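Peptidyl-prolyl cis-trans isomerase FKBP13, chloroplastic (Arabidopsis thaliana, PDB 1U79) catalyses the cis-trans isomerization of peptidyl-proline bonds, providing the major activity of this kind in the chloroplast thylakoid lumen, and regulates accumulation of the Rieske protein. Local coordinates at residues I93-A98 and A116-F121. Residues are numbered along the deposited sequence; the frame is centred on the assembly and turned at random.
Sequences IPPELA and ASVLLF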
ATOM      1  N   ILE A  93       4.887  -1.565  -5.453  1.00 10.31           N
ATOM      2  CA  ILE A  93       4.923  -2.933  -4.949  1.00 10.17           C
ATOM      3  C   ILE A  93       5.107  -4.002  -6.009  1.00 11.41           C
ATOM      4  O   ILE A  93       4.260  -4.168  -6.877  1.00 12.99           O
ATOM      5  CB  ILE A  93       3.606  -3.248  -4.181  1.00 10.09           C
ATOM      6  CG1 ILE A  93       3.348  -2.159  -3.132  1.00 12.30           C
ATOM      7  CG2 ILE A  93       3.695  -4.638  -3.533  1.00  8.81           C
ATOM      8  CD1 ILE A  93       2.089  -2.357  -2.314  1.00 15.72           C
ATOM      9  N   PRO A  94       6.218  -4.753  -5.945  1.00 14.46           N
ATOM     10  CA  PRO A  94       6.447  -5.805  -6.939  1.00 14.54           C
ATOM     11  C   PRO A  94       5.356  -6.852  -6.719  1.00 15.35           C
ATOM     12  O   PRO A  94       4.855  -6.987  -5.609  1.00 14.39           O
ATOM     13  CB  PRO A  94       7.831  -6.344  -6.575  1.00 15.95           C
ATOM     14  CG  PRO A  94       8.485  -5.215  -5.857  1.00 18.82           C
ATOM     15  CD  PRO A  94       7.359  -4.638  -5.024  1.00 14.35           C
ATOM     16  N   PRO A  95       4.987  -7.609  -7.767  1.00 15.46           N
ATOM     17  CA  PRO A  95       3.946  -8.641  -7.678  1.00 15.23           C
ATOM     18  C   PRO A  95       4.139  -9.626  -6.528  1.00 14.07           C
ATOM     19  O   PRO A  95       3.168 -10.073  -5.929  1.00 13.23           O
ATOM     20  CB  PRO A  95       4.032  -9.336  -9.033  1.00 16.32           C
ATOM     21  CG  PRO A  95       4.515  -8.253  -9.934  1.00 18.71           C
ATOM     22  CD  PRO A  95       5.570  -7.569  -9.118  1.00 16.04           C
ATOM     23  N   GLU A  96       5.391  -9.972  -6.245  1.00 15.69           N
ATOM     24  CA  GLU A  96       5.724 -10.910  -5.169  1.00 18.64           C
ATOM     25  C   GLU A  96       5.127 -10.482  -3.823  1.00 17.91           C
ATOM     26  O   GLU A  96       4.783 -11.326  -2.996  1.00 18.35           O
ATOM     27  CB  GLU A  96       7.254 -11.036  -5.043  1.00 21.75           C
ATOM     28  CG  GLU A  96       7.946  -9.723  -4.670  1.00 28.54           C
ATOM     29  CD  GLU A  96       9.451  -9.727  -4.925  1.00 32.21           C
ATOM     30  OE1 GLU A  96       9.865 -10.007  -6.069  1.00 32.58           O
ATOM     31  OE2 GLU A  96      10.218  -9.436  -3.981  1.00 34.32           O
ATOM     32  N   LEU A  97       5.003  -9.173  -3.612  1.00 16.37           N
ATOM     33  CA  LEU A  97       4.450  -8.630  -2.373  1.00 16.29           C
ATOM     34  C   LEU A  97       3.018  -8.119  -2.551  1.00 15.91           C
ATOM     35  O   LEU A  97       2.497  -7.381  -1.709  1.00 16.35           O
ATOM     36  CB  LEU A  97       5.340  -7.497  -1.859  1.00 14.45           C
ATOM     37  CG  LEU A  97       6.806  -7.910  -1.645  1.00 18.04           C
ATOM     38  CD1 LEU A  97       7.633  -6.702  -1.222  1.00 18.40           C
ATOM     39  CD2 LEU A  97       6.880  -9.007  -0.591  1.00 16.37           C
ATOM     40  N   ALA A  98       2.383  -8.498  -3.656  1.00 13.87           N
ATOM     41  CA  ALA A  98       1.011  -8.073  -3.899  1.00 14.10           C
ATOM     42  C   ALA A  98       0.165  -9.301  -4.235  1.00 14.87           C
ATOM     43  O   ALA A  98      -0.058 -10.137  -3.369  1.00 15.13           O
ATOM     44  CB  ALA A  98       0.960  -7.036  -5.031  1.00 13.62           C
ATOM     45  N   ALA A 116       1.162 -10.805 -12.228  1.00 13.04           N
ATOM     46  CA  ALA A 116       2.492 -10.196 -12.175  1.00 13.87           C
ATOM     47  C   ALA A 116       2.485  -8.680 -12.256  1.00 13.77           C
ATOM     48  O   ALA A 116       3.409  -8.074 -12.806  1.00 14.45           O
ATOM     49  CB  ALA A 116       3.370 -10.774 -13.295  1.00 13.72           C
ATOM     50  N   SER A 117       1.457  -8.070 -11.680  1.00 11.91           N
ATOM     51  CA  SER A 117       1.334  -6.625 -11.688  1.00 13.91           C
ATOM     52  C   SER A 117       2.087  -5.902 -10.578  1.00 12.41           C
ATOM     53  O   SER A 117       1.975  -6.246  -9.406  1.00 13.62           O
ATOM     54  CB  SER A 117      -0.142  -6.213 -11.587  1.00 16.08           C
ATOM     55  OG  SER A 117      -0.870  -6.546 -12.759  1.00 14.58           O
ATOM     56  N   VAL A 118       2.858  -4.894 -10.962  1.00 12.36           N
ATOM     57  CA  VAL A 118       3.528  -4.045  -9.987  1.00 11.67           C
ATOM     58  C   VAL A 118       2.392  -3.084  -9.640  1.00 12.84           C
ATOM     59  O   VAL A 118       1.693  -2.600 -10.534  1.00 11.82           O
ATOM     60  CB  VAL A 118       4.669  -3.232 -10.618  1.00 13.61           C
ATOM     61  CG1 VAL A 118       5.144  -2.164  -9.631  1.00 13.46           C
ATOM     62  CG2 VAL A 118       5.812  -4.159 -11.008  1.00 12.06           C
ATOM     63  N   LEU A 119       2.178  -2.820  -8.360  1.00 11.82           N
ATOM     64  CA  LEU A 119       1.095  -1.927  -7.979  1.00 12.01           C
ATOM     65  C   LEU A 119       1.597  -0.608  -7.418  1.00 13.08           C
ATOM     66  O   LEU A 119       2.603  -0.558  -6.716  1.00 13.72           O
ATOM     67  CB  LEU A 119       0.212  -2.604  -6.931  1.00 12.68           C
ATOM     68  CG  LEU A 119      -0.292  -4.007  -7.266  1.00 14.17           C
ATOM     69  CD1 LEU A 119      -1.210  -4.488  -6.145  1.00 11.18           C
ATOM     70  CD2 LEU A 119      -1.043  -3.985  -8.602  1.00 13.73           C
ATOM     71  N   LEU A 120       0.900   0.470  -7.728  1.00 13.02           N
ATOM     72  CA  LEU A 120       1.279   1.765  -7.190  1.00 11.70           C
ATOM     73  C   LEU A 120       0.150   2.219  -6.286  1.00 13.63           C
ATOM     74  O   LEU A 120      -1.016   2.170  -6.681  1.00 13.96           O
ATOM     75  CB  LEU A 120       1.476   2.791  -8.313  1.00 14.77           C
ATOM     76  CG  LEU A 120       2.752   2.707  -9.160  1.00 15.36           C
ATOM     77  CD1 LEU A 120       2.679   3.740 -10.284  1.00 17.52           C
ATOM     78  CD2 LEU A 120       3.978   2.960  -8.300  1.00 16.70           C
ATOM     79  N   PHE A 121       0.479   2.618  -5.064  1.00 12.73           N
ATOM     80  CA  PHE A 121      -0.542   3.130  -4.160  1.00 13.12           C
ATOM     81  C   PHE A 121      -0.117   4.476  -3.610  1.00 15.80           C
ATOM     82  O   PHE A 121       1.074   4.723  -3.385  1.00 15.85           O
ATOM     83  CB  PHE A 121      -0.777   2.218  -2.950  1.00 10.88           C
ATOM     84  CG  PHE A 121      -1.525   0.947  -3.251  1.00 11.81           C
ATOM     85  CD1 PHE A 121      -0.842  -0.216  -3.604  1.00 10.99           C
ATOM     86  CD2 PHE A 121      -2.914   0.899  -3.126  1.00 10.58           C
ATOM     87  CE1 PHE A 121      -1.525  -1.412  -3.821  1.00 12.20           C
ATOM     88  CE2 PHE A 121      -3.608  -0.292  -3.344  1.00 13.10           C
ATOM     89  CZ  PHE A 121      -2.913  -1.449  -3.690  1.00 11.61           C
TER
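With CG1 anti to its carbonyl carbon (chi1 -52°) and the chain then fully extended, Ile93 sends CD1 obliquely to the Phe121 ring, 3.9 Å from Phe121 CD1. Leu119 has the same kind of first torsion (-51°), and its CD1 packs 3.5 Å from CB of Ala98. Behind these side chains, the backbones of Ile93 and Leu119 form an antiparallel hydrogen-bonded pair: Ile93 N donates to Leu119 O in its carbonyl plane at 2.8 Å, and the return bond from Leu119 N to Ile93 O, 2.9 Å long, comes in tilted about 16° from the plane of the Ile93 carbonyl. Ile93 O also receives a CA-H...O contact from Val118 CA (3.2 Å), so that two donors from neighbouring residues converge on one carbonyl. The pair closes the meeting of strands 88-93 and 119-128 in the antiparallel sheet of the FKBP fold, whose concave side wraps round a short helix, here 68-75. Ile93 and Phe121 both reach Trp70 of that helix, and the Phe121 ring meets its indole edge-to-face. Past the pair, the chain turns at Pro94 into a short 3-10 segment, where Pro95 points the CG end of its ring at the Ala116 and Ser117 carbonyls, with CG 3.1 Å from Ala116 O, while CD lies 3.9 Å from Val118 CG2. An alanine in place of Pro95 would remove CG and CD, which would probably open a gap beside Ala116 and Val118 and let the turn move more freely against them. Within the partner segment, Ser117 points away from this contact and its OG is hydrogen-bonded to Pro114 O.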